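Local atomic coordinates of extracellular solute-binding protein family 5 (Brucella melitensis, PDB entry 4ONY), a protein that probably captures peptides or similar solutes in the periplasm and delivers them to an ABC transporter of the inner membrane. Residues R573-Q578 against A589-S594; G295-D300 against A569-I574. All blocks are in the same frame, centred on the assembly; numbering follows the deposited sequence.

Contact 1: R573-Q578 against A589-S594; sequences RIEHPQ and AWWHTS
Glu575 and Trp591 face each other as the antiparallel hydrogen-bonded pair of a very short two-stranded ladder. Its reciprocal backbone bonds run from Glu575 N to Trp591 O at 2.9 Å and from Trp591 N to Glu575 O at 3.0 Å, and both are nearly straight. On the face shared by these two side chains, CB of Glu575 lies over the five-membered ring of the indole in a CH-pi contact, 30° off the ring normal. The carboxylate is modelled in two conformers, and the bond that one of them takes from Trp591 NE1 to Glu575 OE1 is weak and uncertain. Trp591 has CG wedged between its backbone N and carbonyl carbon (chi1 67°), which lays the six-membered ring along the other strand, where CZ3 comes to 3.6 Å from CD of Pro577.

The ladder joins the two antiparallel strands 574-575 and 591-592 close to the C-terminus, with ten residues lacking helix or strand between the segments. Ile574 and His592 form its non-hydrogen-bonded pair. Beyond them the pairing ends at Arg573 O, which accepts the N-H of Thr593 (N to O 2.9 Å) and also sits over one face of the His592 imidazole. That ring is pinned by its own straight bond, ND1 to Thr593 O at 2.8 Å, in the ring plane and on a carbonyl lone pair.

On the face of Ile574 and His592, CG2 of Ile574 meets the edge of the Trp590 indole at CE3, 3.6 Å away. CB of His576 lies over one face of that indole, in an approach doubtful in detail. The His576 ring lies alongside, its plane inclined 38° to the six-membered ring, and its ND1 bonds to Pro577 O at 2.7 Å. Val568 and Arg570 of strand 566-571 also touch this buried indole.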
ATOM      1  N   ARG A 573      -2.655  25.605  13.913  1.00 20.05           N
ATOM      2  CA  ARG A 573      -2.404  26.437  12.751  1.00 19.68           C
ATOM      3  C   ARG A 573      -2.486  25.670  11.420  1.00 18.82           C
ATOM      4  O   ARG A 573      -2.416  26.266  10.345  1.00 18.15           O
ATOM      5  CB  ARG A 573      -1.037  27.085  12.867  1.00 20.84           C
ATOM      6  CG  ARG A 573       0.099  26.076  12.849  1.00 21.36           C
ATOM      7  CD  ARG A 573       1.401  26.755  13.192  1.00 22.83           C
ATOM      8  NE  ARG A 573       2.505  25.796  13.315  1.00 23.81           N
ATOM      9  CZ  ARG A 573       3.175  25.553  14.430  1.00 23.38           C
ATOM     10  NH1 ARG A 573       2.849  26.144  15.561  1.00 24.27           N
ATOM     11  NH2 ARG A 573       4.149  24.684  14.409  1.00 23.61           N
ATOM     12  N   ILE A 574      -2.625  24.351  11.486  1.00 17.87           N
ATOM     13  CA  ILE A 574      -2.835  23.539  10.306  1.00 17.02           C
ATOM     14  C   ILE A 574      -4.259  23.030  10.291  1.00 17.21           C
ATOM     15  O   ILE A 574      -4.692  22.466  11.305  1.00 16.56           O
ATOM     16  CB  ILE A 574      -1.913  22.306  10.323  1.00 16.65           C
ATOM     17  CG1 ILE A 574      -0.436  22.732  10.432  1.00 16.91           C
ATOM     18  CG2 ILE A 574      -2.130  21.452   9.079  1.00 16.10           C
ATOM     19  CD1 ILE A 574       0.044  23.639   9.342  1.00 17.19           C
ATOM     20  N   GLU A 575      -4.971  23.186   9.149  1.00 16.79           N
ATOM     21  CA  GLU A 575      -6.342  22.693   9.009  0.70 17.35           C
ATOM     22  C   GLU A 575      -6.519  21.792   7.791  1.00 15.90           C
ATOM     23  O   GLU A 575      -5.631  21.712   6.923  1.00 15.01           O
ATOM     24  CB  GLU A 575      -7.292  23.879   8.963  0.70 19.23           C
ATOM     25  CG  GLU A 575      -7.243  24.657  10.277  0.70 21.53           C
ATOM     26  CD  GLU A 575      -8.257  25.786  10.333  0.70 24.08           C
ATOM     27  OE1 GLU A 575      -8.827  26.130   9.280  0.70 27.04           O
ATOM     28  OE2 GLU A 575      -8.505  26.318  11.428  0.70 26.92           O
ATOM     29  N   HIS A 576      -7.646  21.119   7.736  1.00 15.29           N
ATOM     30  CA  HIS A 576      -7.955  20.202   6.634  1.00 15.42           C
ATOM     31  C   HIS A 576      -9.444  20.205   6.342  1.00 15.42           C
ATOM     32  O   HIS A 576     -10.242  20.639   7.188  1.00 14.80           O
ATOM     33  CB  HIS A 576      -7.472  18.783   6.948  1.00 15.08           C
ATOM     34  CG  HIS A 576      -8.093  18.201   8.171  1.00 15.43           C
ATOM     35  ND1 HIS A 576      -9.416  17.795   8.227  1.00 15.45           N
ATOM     36  CD2 HIS A 576      -7.571  17.960   9.397  1.00 15.24           C
ATOM     37  CE1 HIS A 576      -9.683  17.339   9.433  1.00 15.68           C
ATOM     38  NE2 HIS A 576      -8.580  17.413  10.154  1.00 15.96           N
ATOM     39  N   PRO A 577      -9.827  19.730   5.151  1.00 15.75           N
ATOM     40  CA  PRO A 577     -11.258  19.655   4.873  1.00 16.71           C
ATOM     41  C   PRO A 577     -11.987  18.739   5.837  1.00 16.89           C
ATOM     42  O   PRO A 577     -11.402  17.783   6.336  1.00 15.55           O
ATOM     43  CB  PRO A 577     -11.328  19.080   3.456  1.00 16.18           C
ATOM     44  CG  PRO A 577      -9.997  19.282   2.862  1.00 15.84           C
ATOM     45  CD  PRO A 577      -9.026  19.279   4.008  1.00 15.83           C
ATOM     46  N   GLN A 578     -13.264  19.048   6.071  1.00 18.02           N
ATOM     47  CA  GLN A 578     -14.180  18.202   6.843  1.00 19.48           C
ATOM     48  C   GLN A 578     -14.250  16.794   6.253  1.00 19.09           C
ATOM     49  O   GLN A 578     -14.091  15.790   6.953  1.00 20.61           O
ATOM     50  CB  GLN A 578     -15.604  18.865   6.815  1.00 21.23           C
ATOM     51  N   ALA A 589      -4.279  18.464   0.417  1.00 14.50           N
ATOM     52  CA  ALA A 589      -5.473  19.262   0.549  1.00 14.63           C
ATOM     53  C   ALA A 589      -5.518  20.069   1.863  1.00 14.60           C
ATOM     54  O   ALA A 589      -6.480  20.838   2.107  1.00 15.00           O
ATOM     55  CB  ALA A 589      -6.667  18.350   0.459  1.00 14.82           C
ATOM     56  N   TRP A 590      -4.502  19.920   2.721  1.00 13.58           N
ATOM     57  CA  TRP A 590      -4.475  20.677   3.975  1.00 13.61           C
ATOM     58  C   TRP A 590      -3.977  22.117   3.704  1.00 14.09           C
ATOM     59  O   TRP A 590      -3.452  22.421   2.595  1.00 14.25           O
ATOM     60  CB  TRP A 590      -3.593  19.954   5.024  1.00 13.47           C
ATOM     61  CG  TRP A 590      -4.216  18.632   5.479  1.00 13.14           C
ATOM     62  CD1 TRP A 590      -5.105  17.881   4.788  1.00 13.08           C
ATOM     63  CD2 TRP A 590      -3.982  17.950   6.708  1.00 13.05           C
ATOM     64  NE1 TRP A 590      -5.433  16.753   5.498  1.00 12.87           N
ATOM     65  CE2 TRP A 590      -4.755  16.770   6.682  1.00 12.80           C
ATOM     66  CE3 TRP A 590      -3.179  18.204   7.820  1.00 13.20           C
ATOM     67  CZ2 TRP A 590      -4.778  15.874   7.737  1.00 12.87           C
ATOM     68  CZ3 TRP A 590      -3.170  17.293   8.863  1.00 13.01           C
ATOM     69  CH2 TRP A 590      -3.979  16.154   8.825  1.00 13.12           C
ATOM     70  N   TRP A 591      -4.130  22.972   4.698  1.00 14.31           N
ATOM     71  CA  TRP A 591      -3.757  24.393   4.585  1.00 15.32           C
ATOM     72  C   TRP A 591      -3.346  24.973   5.928  1.00 16.06           C
ATOM     73  O   TRP A 591      -3.428  24.317   6.988  1.00 15.82           O
ATOM     74  CB  TRP A 591      -4.892  25.222   3.934  1.00 15.54           C
ATOM     75  CG  TRP A 591      -6.156  25.350   4.734  1.00 15.92           C
ATOM     76  CD1 TRP A 591      -6.410  26.273   5.700  1.00 16.46           C
ATOM     77  CD2 TRP A 591      -7.322  24.535   4.655  1.00 16.11           C
ATOM     78  NE1 TRP A 591      -7.650  26.099   6.217  1.00 16.93           N
ATOM     79  CE2 TRP A 591      -8.243  25.031   5.598  1.00 16.50           C
ATOM     80  CE3 TRP A 591      -7.679  23.425   3.893  1.00 16.09           C
ATOM     81  CZ2 TRP A 591      -9.525  24.477   5.768  1.00 16.61           C
ATOM     82  CZ3 TRP A 591      -8.960  22.856   4.079  1.00 15.64           C
ATOM     83  CH2 TRP A 591      -9.851  23.384   5.005  1.00 16.15           C
ATOM     84  N   HIS A 592      -2.847  26.196   5.872  1.00 17.79           N
ATOM     85  CA  HIS A 592      -2.451  26.931   7.042  1.00 18.91           C
ATOM     86  C   HIS A 592      -3.563  27.905   7.357  1.00 20.47           C
ATOM     87  O   HIS A 592      -4.096  28.544   6.446  1.00 19.84           O
ATOM     88  CB  HIS A 592      -1.151  27.663   6.751  1.00 19.72           C
ATOM     89  CG  HIS A 592      -0.441  28.134   7.974  1.00 20.77           C
ATOM     90  ND1 HIS A 592      -0.929  29.133   8.789  1.00 21.94           N
ATOM     91  CD2 HIS A 592       0.724  27.740   8.524  1.00 21.26           C
ATOM     92  CE1 HIS A 592      -0.078  29.356   9.774  1.00 21.83           C
ATOM     93  NE2 HIS A 592       0.932  28.523   9.635  1.00 22.18           N
ATOM     94  N   THR A 593      -3.915  28.042   8.638  1.00 22.52           N
ATOM     95  CA  THR A 593      -4.950  28.993   9.027  1.00 25.91           C
ATOM     96  C   THR A 593      -4.485  30.419   8.748  1.00 27.42           C
ATOM     97  O   THR A 593      -3.293  30.696   8.705  1.00 25.89           O
ATOM     98  CB  THR A 593      -5.299  28.948  10.525  1.00 28.19           C
ATOM     99  OG1 THR A 593      -4.110  29.146  11.294  1.00 30.31           O
ATOM    100  CG2 THR A 593      -5.858  27.653  10.879  1.00 29.38           C
ATOM    101  N   SER A 594      -5.453  31.282   8.496  1.00 32.02           N
ATOM    102  CA  SER A 594      -5.242  32.733   8.264  1.00 38.58           C
ATOM    103  C   SER A 594      -4.643  33.495   9.432  1.00 39.30           C
ATOM    104  O   SER A 594      -5.232  33.500  10.502  1.00 42.12           O
ATOM    105  CB  SER A 594      -6.592  33.367   7.926  1.00 40.32           C
ATOM    106  OG  SER A 594      -7.108  32.760   6.745  1.00 43.50           O
TER

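Contact 2: G295-D300 against A569-I574; sequences GKVIKD and ARWDRI
The edge strand 297-302 of a three-stranded antiparallel sheet pairs here with the central strand 566-571, and the salt bridge between Asp300 and Arg570 ties them together on one face. Arg570 NE donates to Asp300 OD2 at 2.7 Å in a nearly straight bond. The oxygen lies close to the guanidinium plane, yet the donor stands well above the carboxylate plane, and the two groups are turned 47° apart. The bonds from Arg570 NH2 to both carboxylate oxygens are weak. Arg570 starts with CG between its backbone N and carbonyl carbon (chi1 70°) and continues extended to NE, which brings the guanidinium alongside Ile298. CG2 of Ile298 covers one guanidinium face, and its CD1 approaches Arg570 NH1 at 3.7 Å. The same NH1 donates to Ile574 O at 2.8 Å, so the head group is gripped from two directions.

Across the sheet the strands run 274-277, 566-571, 297-302. Ile298 and Arg570 form the hydrogen-bonded pair, flanked by the non-hydrogen-bonded pairs Val297-Trp571 and Lys299-Ala569. Ile298 N reaches Arg570 O at 2.8 Å, and Arg570 N reaches Ile298 O at 2.9 Å. A further bond, Asp572 N to Lys296 O, is markedly bent, as strand 566-571 passes into the type I turn from Trp571 to Ile574. Gly295, with positive phi, closes helix 290-293 in a Schellman motif just before the edge strand.

The opposite face, carrying Val297, Lys299, Ala569 and Trp571, is apolar where the strands meet. CG2 of Val297 sits over the centre of the indole, 3.5 Å from the centroid of the Trp571 six-membered ring and 12° off its normal. Helices 260-268 and 290-293 pack on this side, and Phe267 O accepts the indole N-H.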
ATOM      1  N   GLY A 295      -5.316  22.421  23.889  1.00 21.25           N
ATOM      2  CA  GLY A 295      -5.942  22.436  22.570  1.00 20.62           C
ATOM      3  C   GLY A 295      -5.143  23.069  21.455  1.00 20.56           C
ATOM      4  O   GLY A 295      -5.644  23.192  20.328  1.00 21.67           O
ATOM      5  N   LYS A 296      -3.875  23.386  21.703  1.00 20.39           N
ATOM      6  CA  LYS A 296      -3.002  23.888  20.659  1.00 20.44           C
ATOM      7  C   LYS A 296      -2.530  22.793  19.698  1.00 19.12           C
ATOM      8  O   LYS A 296      -2.228  23.072  18.528  1.00 19.55           O
ATOM      9  CB  LYS A 296      -1.796  24.582  21.293  1.00 22.46           C
ATOM     10  CG  LYS A 296      -2.169  25.860  21.995  1.00 25.85           C
ATOM     11  CD  LYS A 296      -0.927  26.422  22.694  1.00 28.94           C
ATOM     12  CE  LYS A 296      -1.174  27.839  23.201  1.00 32.07           C
ATOM     13  NZ  LYS A 296      -0.207  28.069  24.290  1.00 35.01           N
ATOM     14  N   VAL A 297      -2.361  21.586  20.232  1.00 18.35           N
ATOM     15  CA  VAL A 297      -2.140  20.364  19.445  1.00 17.45           C
ATOM     16  C   VAL A 297      -3.427  19.555  19.523  1.00 17.40           C
ATOM     17  O   VAL A 297      -3.963  19.320  20.612  1.00 17.09           O
ATOM     18  CB  VAL A 297      -0.921  19.557  19.951  1.00 16.71           C
ATOM     19  CG1 VAL A 297      -0.901  18.139  19.392  1.00 16.20           C
ATOM     20  CG2 VAL A 297       0.374  20.264  19.596  1.00 16.63           C
ATOM     21  N   ILE A 298      -3.912  19.149  18.353  1.00 17.35           N
ATOM     22  CA  ILE A 298      -5.092  18.354  18.212  1.00 17.68           C
ATOM     23  C   ILE A 298      -4.688  16.970  17.758  1.00 16.93           C
ATOM     24  O   ILE A 298      -3.983  16.817  16.773  1.00 15.98           O
ATOM     25  CB  ILE A 298      -6.053  19.010  17.207  1.00 19.09           C
ATOM     26  CG1 ILE A 298      -6.420  20.393  17.755  1.00 20.83           C
ATOM     27  CG2 ILE A 298      -7.346  18.198  17.085  1.00 19.44           C
ATOM     28  CD1 ILE A 298      -7.228  21.249  16.790  1.00 22.20           C
ATOM     29  N   LYS A 299      -5.177  15.948  18.460  1.00 17.15           N
ATOM     30  CA  LYS A 299      -5.045  14.561  18.017  1.00 16.78           C
ATOM     31  C   LYS A 299      -6.171  14.195  17.051  1.00 17.69           C
ATOM     32  O   LYS A 299      -7.279  13.869  17.493  1.00 19.19           O
ATOM     33  CB  LYS A 299      -5.043  13.631  19.240  1.00 16.90           C
ATOM     34  CG  LYS A 299      -3.892  13.911  20.185  1.00 16.92           C
ATOM     35  CD  LYS A 299      -3.921  12.988  21.392  1.00 17.22           C
ATOM     36  CE  LYS A 299      -3.379  11.636  20.991  1.00 16.88           C
ATOM     37  NZ  LYS A 299      -3.867  10.621  21.916  1.00 16.98           N
ATOM     38  N   ASP A 300      -5.916  14.249  15.744  1.00 17.27           N
ATOM     39  CA  ASP A 300      -6.956  13.963  14.767  1.00 17.71           C
ATOM     40  C   ASP A 300      -6.995  12.463  14.470  1.00 16.04           C
ATOM     41  O   ASP A 300      -5.959  11.797  14.477  1.00 15.11           O
ATOM     42  CB  ASP A 300      -6.704  14.644  13.426  1.00 20.12           C
ATOM     43  CG  ASP A 300      -7.442  15.929  13.255  1.00 23.90           C
ATOM     44  OD1 ASP A 300      -8.314  16.233  14.060  1.00 34.81           O
ATOM     45  OD2 ASP A 300      -7.145  16.670  12.306  1.00 25.67           O
ATOM     46  N   ALA A 569      -1.446  13.958  14.663  1.00 11.62           N
ATOM     47  CA  ALA A 569      -1.491  15.042  15.630  1.00 12.08           C
ATOM     48  C   ALA A 569      -1.023  16.275  14.891  1.00 12.51           C
ATOM     49  O   ALA A 569      -0.159  16.171  14.018  1.00 12.56           O
ATOM     50  CB  ALA A 569      -0.599  14.765  16.830  1.00 12.51           C
ATOM     51  N   ARG A 570      -1.641  17.409  15.155  1.00 12.91           N
ATOM     52  CA  ARG A 570      -1.300  18.626  14.438  1.00 13.59           C
ATOM     53  C   ARG A 570      -1.409  19.857  15.333  1.00 14.16           C
ATOM     54  O   ARG A 570      -2.325  19.953  16.173  1.00 13.71           O
ATOM     55  CB  ARG A 570      -2.184  18.797  13.202  1.00 13.93           C
ATOM     56  CG  ARG A 570      -3.639  19.136  13.480  1.00 14.73           C
ATOM     57  CD  ARG A 570      -4.512  19.264  12.209  1.00 15.07           C
ATOM     58  NE  ARG A 570      -5.890  19.019  12.586  1.00 15.33           N
ATOM     59  CZ  ARG A 570      -6.723  19.930  13.089  1.00 16.50           C
ATOM     60  NH1 ARG A 570      -6.414  21.224  13.196  1.00 16.81           N
ATOM     61  NH2 ARG A 570      -7.931  19.540  13.444  1.00 17.10           N
ATOM     62  N   TRP A 571      -0.479  20.790  15.153  1.00 14.44           N
ATOM     63  CA  TRP A 571      -0.672  22.152  15.681  1.00 15.37           C
ATOM     64  C   TRP A 571      -1.913  22.774  15.002  1.00 16.42           C
ATOM     65  O   TRP A 571      -2.175  22.559  13.825  1.00 15.54           O
ATOM     66  CB  TRP A 571       0.591  23.007  15.536  1.00 15.04           C
ATOM     67  CG  TRP A 571       1.692  22.499  16.458  1.00 14.73           C
ATOM     68  CD1 TRP A 571       2.626  21.547  16.165  1.00 14.41           C
ATOM     69  CD2 TRP A 571       1.958  22.921  17.792  1.00 15.26           C
ATOM     70  NE1 TRP A 571       3.429  21.309  17.250  1.00 14.61           N
ATOM     71  CE2 TRP A 571       3.061  22.148  18.262  1.00 15.07           C
ATOM     72  CE3 TRP A 571       1.354  23.844  18.653  1.00 15.41           C
ATOM     73  CZ2 TRP A 571       3.580  22.277  19.546  1.00 15.70           C
ATOM     74  CZ3 TRP A 571       1.860  23.978  19.927  1.00 16.22           C
ATOM     75  CH2 TRP A 571       2.975  23.193  20.383  1.00 16.15           C
ATOM     76  N   ASP A 572      -2.666  23.540  15.768  1.00 18.71           N
ATOM     77  CA  ASP A 572      -3.948  24.029  15.293  1.00 20.45           C
ATOM     78  C   ASP A 572      -3.858  25.128  14.213  1.00 19.91           C
ATOM     79  O   ASP A 572      -4.855  25.509  13.668  1.00 20.03           O
ATOM     80  CB  ASP A 572      -4.831  24.470  16.477  1.00 22.53           C
ATOM     81  CG  ASP A 572      -4.357  25.705  17.135  1.00 24.56           C
ATOM     82  OD1 ASP A 572      -3.315  26.287  16.784  1.00 26.33           O
ATOM     83  OD2 ASP A 572      -5.060  26.124  18.039  1.00 30.88           O
ATOM     84  N   ARG A 573      -2.655  25.605  13.913  1.00 20.05           N
ATOM     85  CA  ARG A 573      -2.404  26.437  12.751  1.00 19.68           C
ATOM     86  C   ARG A 573      -2.486  25.670  11.420  1.00 18.82           C
ATOM     87  O   ARG A 573      -2.416  26.266  10.345  1.00 18.15           O
ATOM     88  CB  ARG A 573      -1.037  27.085  12.867  1.00 20.84           C
ATOM     89  CG  ARG A 573       0.099  26.076  12.849  1.00 21.36           C
ATOM     90  CD  ARG A 573       1.401  26.755  13.192  1.00 22.83           C
ATOM     91  NE  ARG A 573       2.505  25.796  13.315  1.00 23.81           N
ATOM     92  CZ  ARG A 573       3.175  25.553  14.430  1.00 23.38           C
ATOM     93  NH1 ARG A 573       2.849  26.144  15.561  1.00 24.27           N
ATOM     94  NH2 ARG A 573       4.149  24.684  14.409  1.00 23.61           N
ATOM     95  N   ILE A 574      -2.625  24.351  11.486  1.00 17.87           N
ATOM     96  CA  ILE A 574      -2.835  23.539  10.306  1.00 17.02           C
ATOM     97  C   ILE A 574      -4.259  23.030  10.291  1.00 17.21           C
ATOM     98  O   ILE A 574      -4.692  22.466  11.305  1.00 16.56           O
ATOM     99  CB  ILE A 574      -1.913  22.306  10.323  1.00 16.65           C
ATOM    100  CG1 ILE A 574      -0.436  22.732  10.432  1.00 16.91           C
ATOM    101  CG2 ILE A 574      -2.130  21.452   9.079  1.00 16.10           C
ATOM    102  CD1 ILE A 574       0.044  23.639   9.342  1.00 17.19           C
TER

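The two contacts are consecutive along one chain path: strand 566-571 of contact 2 turns directly into strand 574-575 of contact 1, and Arg573 and Ile574 belong to both. Their centres lie 10 Å apart, 25 and 26 Å from the chain centre. Contact 2 is a surface pairing that brings together parts 269 residues apart, whereas contact 1 is partly buried and local, with only ten residues between its segments. Contact 2 adds a salt bridge to aliphatic-on-indole packing; contact 1 has no salt bridge between its segments and packs round two indoles. They meet where His576 NE2 approaches Asp300 OD2 at 2.7 Å, a probable hydrogen bond that gives this carboxylate a second partner beside Arg570.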